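Local coordinates for protein peptide synthetase, module 7 (Actinoplanes teichomyceticus, PDB 4TX3) that probably belongs to the glycopeptide (teicoplanin) peptide synthetase as a condensation-like X domain, which recruits cytochrome P450 oxygenases to the bound peptide, at residues F115-E126 with S138-A146. Residues are numbered along the deposited sequence; the frame is centred on the assembly and turned at random.
With SO4 (sulfate ion), chain F.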
loop_
_atom_site.group_PDB
_atom_site.type_symbol
_atom_site.label_atom_id
_atom_site.label_comp_id
_atom_site.label_asym_id
_atom_site.label_seq_id
_atom_site.Cartn_x
_atom_site.Cartn_y
_atom_site.Cartn_z
ATOM N N PHE B 115 -28.852 -7.006 11.517
ATOM C CA PHE B 115 -28.142 -7.805 12.527
ATOM C C PHE B 115 -28.771 -7.621 13.902
ATOM O O PHE B 115 -29.192 -6.514 14.245
ATOM C CB PHE B 115 -26.651 -7.415 12.607
ATOM C CG PHE B 115 -25.865 -7.712 11.350
ATOM C CD1 PHE B 115 -25.800 -6.773 10.312
ATOM C CD2 PHE B 115 -25.181 -8.915 11.204
ATOM C CE1 PHE B 115 -25.073 -7.033 9.161
ATOM C CE2 PHE B 115 -24.448 -9.187 10.043
ATOM C CZ PHE B 115 -24.393 -8.250 9.027
ATOM N N ASP B 116 -28.829 -8.687 14.696
ATOM C CA ASP B 116 -29.002 -8.524 16.153
ATOM C C ASP B 116 -27.646 -8.755 16.819
ATOM O O ASP B 116 -27.263 -9.894 17.114
ATOM C CB ASP B 116 -30.071 -9.473 16.706
ATOM C CG ASP B 116 -30.104 -9.518 18.237
ATOM O OD1 ASP B 116 -29.500 -8.656 18.921
ATOM O OD2 ASP B 116 -30.749 -10.439 18.770
ATOM N N LEU B 117 -26.929 -7.659 17.044
ATOM C CA LEU B 117 -25.558 -7.703 17.558
ATOM C C LEU B 117 -25.408 -8.344 18.949
ATOM O O LEU B 117 -24.286 -8.590 19.398
ATOM C CB LEU B 117 -24.982 -6.283 17.580
ATOM C CG LEU B 117 -25.051 -5.687 16.169
ATOM C CD1 LEU B 117 -24.903 -4.170 16.158
ATOM C CD2 LEU B 117 -23.981 -6.351 15.317
ATOM N N THR B 118 -26.518 -8.625 19.630
ATOM C CA THR B 118 -26.417 -9.333 20.910
ATOM C C THR B 118 -26.233 -10.844 20.714
ATOM O O THR B 118 -25.717 -11.515 21.596
ATOM C CB THR B 118 -27.647 -9.077 21.819
ATOM O OG1 THR B 118 -28.850 -9.447 21.137
ATOM C CG2 THR B 118 -27.738 -7.622 22.156
ATOM N N ARG B 119 -26.632 -11.389 19.566
ATOM C CA ARG B 119 -26.474 -12.823 19.351
ATOM C C ARG B 119 -25.903 -13.209 17.980
ATOM O O ARG B 119 -25.593 -14.370 17.761
ATOM C CB ARG B 119 -27.819 -13.547 19.577
ATOM C CG ARG B 119 -28.939 -13.243 18.571
ATOM C CD ARG B 119 -30.212 -14.052 18.889
ATOM N NE ARG B 119 -30.647 -13.842 20.274
ATOM C CZ ARG B 119 -31.667 -13.066 20.635
ATOM N NH1 ARG B 119 -32.378 -12.437 19.710
ATOM N NH2 ARG B 119 -31.984 -12.925 21.917
ATOM N N ASP B 120 -25.750 -12.254 17.064
ATOM C CA ASP B 120 -25.187 -12.553 15.741
ATOM C C ASP B 120 -23.751 -12.063 15.596
ATOM O O ASP B 120 -23.389 -11.030 16.143
ATOM C CB ASP B 120 -26.009 -11.909 14.619
ATOM C CG ASP B 120 -27.441 -12.399 14.563
ATOM O OD1 ASP B 120 -27.725 -13.528 15.030
ATOM O OD2 ASP B 120 -28.287 -11.645 14.021
ATOM N N MET B 121 -22.937 -12.792 14.843
ATOM C CA MET B 121 -21.651 -12.263 14.409
ATOM C C MET B 121 -21.904 -11.042 13.501
ATOM O O MET B 121 -22.865 -11.019 12.735
ATOM C CB MET B 121 -20.845 -13.341 13.676
ATOM C CG MET B 121 -20.764 -14.665 14.411
ATOM S SD MET B 121 -19.559 -14.654 15.731
ATOM C CE MET B 121 -20.047 -16.104 16.668
ATOM N N PRO B 122 -21.034 -10.028 13.572
ATOM C CA PRO B 122 -21.309 -8.768 12.873
ATOM C C PRO B 122 -20.969 -8.788 11.366
ATOM O O PRO B 122 -20.741 -7.747 10.767
ATOM C CB PRO B 122 -20.420 -7.780 13.616
ATOM C CG PRO B 122 -19.189 -8.618 13.956
ATOM C CD PRO B 122 -19.699 -10.031 14.198
ATOM N N TRP B 123 -20.931 -9.961 10.757
ATOM C CA TRP B 123 -20.733 -10.036 9.319
ATOM C C TRP B 123 -21.456 -11.239 8.780
ATOM O O TRP B 123 -22.005 -12.034 9.530
ATOM C CB TRP B 123 -19.254 -10.095 8.951
ATOM C CG TRP B 123 -18.573 -11.331 9.383
ATOM C CD1 TRP B 123 -18.252 -11.693 10.664
ATOM C CD2 TRP B 123 -18.090 -12.380 8.533
ATOM N NE1 TRP B 123 -17.610 -12.913 10.662
ATOM C CE2 TRP B 123 -17.494 -13.356 9.372
ATOM C CE3 TRP B 123 -18.113 -12.598 7.151
ATOM C CZ2 TRP B 123 -16.922 -14.532 8.866
ATOM C CZ3 TRP B 123 -17.545 -13.766 6.654
ATOM C CH2 TRP B 123 -16.959 -14.718 7.509
ATOM N N ARG B 124 -21.435 -11.375 7.468
ATOM C CA ARG B 124 -22.365 -12.245 6.780
ATOM C C ARG B 124 -21.926 -12.396 5.330
ATOM O O ARG B 124 -21.594 -11.413 4.662
ATOM C CB ARG B 124 -23.765 -11.649 6.880
ATOM C CG ARG B 124 -24.815 -12.319 6.091
ATOM C CD ARG B 124 -26.001 -11.386 5.931
ATOM N NE ARG B 124 -26.565 -10.994 7.215
ATOM C CZ ARG B 124 -27.022 -9.774 7.470
ATOM N NH1 ARG B 124 -26.985 -8.843 6.512
ATOM N NH2 ARG B 124 -27.519 -9.488 8.671
ATOM N N CYS B 125 -21.903 -13.625 4.841
ATOM C CA CYS B 125 -21.492 -13.847 3.472
ATOM C C CYS B 125 -22.483 -14.748 2.754
ATOM O O CYS B 125 -23.187 -15.534 3.395
ATOM C CB CYS B 125 -20.077 -14.434 3.428
ATOM S SG CYS B 125 -19.825 -15.964 4.365
ATOM N N GLU B 126 -22.556 -14.611 1.429
ATOM C CA GLU B 126 -23.322 -15.549 0.617
ATOM C C GLU B 126 -22.650 -15.751 -0.741
ATOM O O GLU B 126 -21.982 -14.862 -1.273
ATOM C CB GLU B 126 -24.774 -15.073 0.440
ATOM C CG GLU B 126 -25.792 -16.229 0.316
ATOM C CD GLU B 126 -27.266 -15.764 0.284
ATOM O OE1 GLU B 126 -27.541 -14.618 -0.146
ATOM O OE2 GLU B 126 -28.162 -16.551 0.681
ATOM N N SER B 138 -20.779 -12.349 -1.983
ATOM C CA SER B 138 -21.319 -11.166 -1.330
ATOM C C SER B 138 -20.930 -11.145 0.159
ATOM O O SER B 138 -21.221 -12.098 0.903
ATOM C CB SER B 138 -22.838 -11.136 -1.498
ATOM O OG SER B 138 -23.425 -10.145 -0.693
ATOM N N VAL B 139 -20.254 -10.070 0.577
ATOM C CA VAL B 139 -19.879 -9.879 1.979
ATOM C C VAL B 139 -20.455 -8.596 2.573
ATOM O O VAL B 139 -20.317 -7.515 2.002
ATOM C CB VAL B 139 -18.350 -9.862 2.150
ATOM C CG1 VAL B 139 -17.963 -9.486 3.590
ATOM C CG2 VAL B 139 -17.783 -11.224 1.784
ATOM N N THR B 140 -21.100 -8.727 3.725
ATOM C CA THR B 140 -21.671 -7.589 4.429
ATOM C C THR B 140 -21.111 -7.524 5.846
ATOM O O THR B 140 -21.156 -8.514 6.577
ATOM C CB THR B 140 -23.209 -7.665 4.502
ATOM O OG1 THR B 140 -23.764 -7.683 3.183
ATOM C CG2 THR B 140 -23.763 -6.477 5.238
ATOM N N VAL B 141 -20.575 -6.371 6.241
ATOM C CA VAL B 141 -20.084 -6.205 7.607
ATOM C C VAL B 141 -20.809 -5.053 8.308
ATOM O O VAL B 141 -20.980 -3.973 7.744
ATOM C CB VAL B 141 -18.571 -5.943 7.640
ATOM C CG1 VAL B 141 -18.107 -5.868 9.063
ATOM C CG2 VAL B 141 -17.805 -7.031 6.871
ATOM N N HIS B 142 -21.257 -5.286 9.532
ATOM C CA HIS B 142 -21.834 -4.207 10.323
ATOM C C HIS B 142 -20.763 -3.193 10.761
ATOM O O HIS B 142 -19.638 -3.566 11.121
ATOM C CB HIS B 142 -22.559 -4.759 11.549
ATOM C CG HIS B 142 -23.464 -3.763 12.186
ATOM N ND1 HIS B 142 -22.999 -2.747 12.995
ATOM C CD2 HIS B 142 -24.807 -3.594 12.096
ATOM C CE1 HIS B 142 -24.021 -2.010 13.391
ATOM N NE2 HIS B 142 -25.126 -2.501 12.857
ATOM N N ARG B 143 -21.131 -1.912 10.746
ATOM C CA ARG B 143 -20.200 -0.831 11.082
ATOM C C ARG B 143 -19.661 -0.849 12.511
ATOM O O ARG B 143 -18.693 -0.124 12.814
ATOM C CB ARG B 143 -20.846 0.524 10.821
ATOM C CG ARG B 143 -20.889 0.839 9.354
ATOM C CD ARG B 143 -20.993 2.314 9.119
ATOM N NE ARG B 143 -19.784 2.836 8.488
ATOM C CZ ARG B 143 -19.611 2.881 7.172
ATOM N NH1 ARG B 143 -20.569 2.421 6.363
ATOM N NH2 ARG B 143 -18.488 3.380 6.665
ATOM N N ILE B 144 -20.248 -1.672 13.381
ATOM C CA ILE B 144 -19.680 -1.870 14.711
ATOM C C ILE B 144 -18.341 -2.629 14.617
ATOM O O ILE B 144 -17.544 -2.640 15.568
ATOM C CB ILE B 144 -20.657 -2.630 15.651
ATOM C CG1 ILE B 144 -20.313 -2.363 17.128
ATOM C CG2 ILE B 144 -20.693 -4.140 15.333
ATOM C CD1 ILE B 144 -21.275 -3.034 18.115
ATOM N N ALA B 145 -18.087 -3.237 13.459
ATOM C CA ALA B 145 -16.951 -4.133 13.315
ATOM C C ALA B 145 -15.944 -3.677 12.272
ATOM O O ALA B 145 -14.813 -4.165 12.251
ATOM C CB ALA B 145 -17.433 -5.532 12.978
ATOM N N ALA B 146 -16.340 -2.758 11.398
ATOM C CA ALA B 146 -15.470 -2.380 10.286
ATOM C C ALA B 146 -15.681 -0.955 9.800
ATOM O O ALA B 146 -16.812 -0.493 9.662
ATOM C CB ALA B 146 -15.666 -3.352 9.125
HETATM S S SO4 F . -28.414 -0.929 12.806
HETATM O O1 SO4 F . -27.689 -1.592 13.891
HETATM O O2 SO4 F . -29.306 -1.895 12.170
HETATM O O3 SO4 F . -29.224 0.168 13.356
HETATM O O4 SO4 F . -27.446 -0.397 11.838
#
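The rings of Phe-115 and His-142 have perpendicular planes, with Phe-115 CD1 at the imidazole edge, 3.8 Å from His-142 CD2. His-142 CB lies toward the rim of one phenyl face; over the centre of the other comes Arg-124 NH2, whose guanidinium is brought round by a bend at chi3 (-60°) and bonded to Gln-113 O. In return Phe-115 CZ lies over the centre of the guanidinium face, and Trp-123 O meets the phenyl edge in its plane. The imidazole carries Leu-117 CD1 on one face, a CH-pi contact 3.8 Å from the ring centroid. Its two nitrogens are both engaged at the edge: ND1 of His-142 accepts from Ile-144 N, nearly in the ring plane at 3.0 Å, while NE2 donates to sulfate O1 at 2.9 Å. Held by both, the ring has little freedom to turn. The sulfate, probably from the crystallisation liquor, is also hydrogen-bonded to the backbone N of Arg-31 and the side chains of Arg-39 and Arg-233. Beside the histidine, a small apolar cluster joins loop 115-122 to loop 143-146: Ile-144 CG2 meets Leu-117 CD2 tip to tip and also touches Pro-122 CB, and Ala-145 CB sits 3.7 Å from Pro-122 CG. His-142 N donates to Pro-122 O (2.8 Å), carrying the pairing to Pro-122, just ahead of strand 123-129, from the last residue of strand 134-142. In this hairpin Arg-124 with Thr-140 and Glu-126 with Ser-138 are antiparallel hydrogen-bonded pairs, alternating with the non-hydrogen-bonded pairs Trp-123 with Val-141 and Cys-125 with Val-139. The latter four turn their side chains to the face packed by helices 53-66 and 148-166. Thr-140, on the other face, lies beside Arg-124 and bonds through OG1 to Ser-42. His-142 ends the strand and Arg-143, salt-bridged to Asp-148, follows it, where condensation domains have their HHxxxDG motif; the arginine in place of the second histidine is characteristic of the HRxxxDD variant in glycopeptide X domains, consistent with a lack of condensation activity.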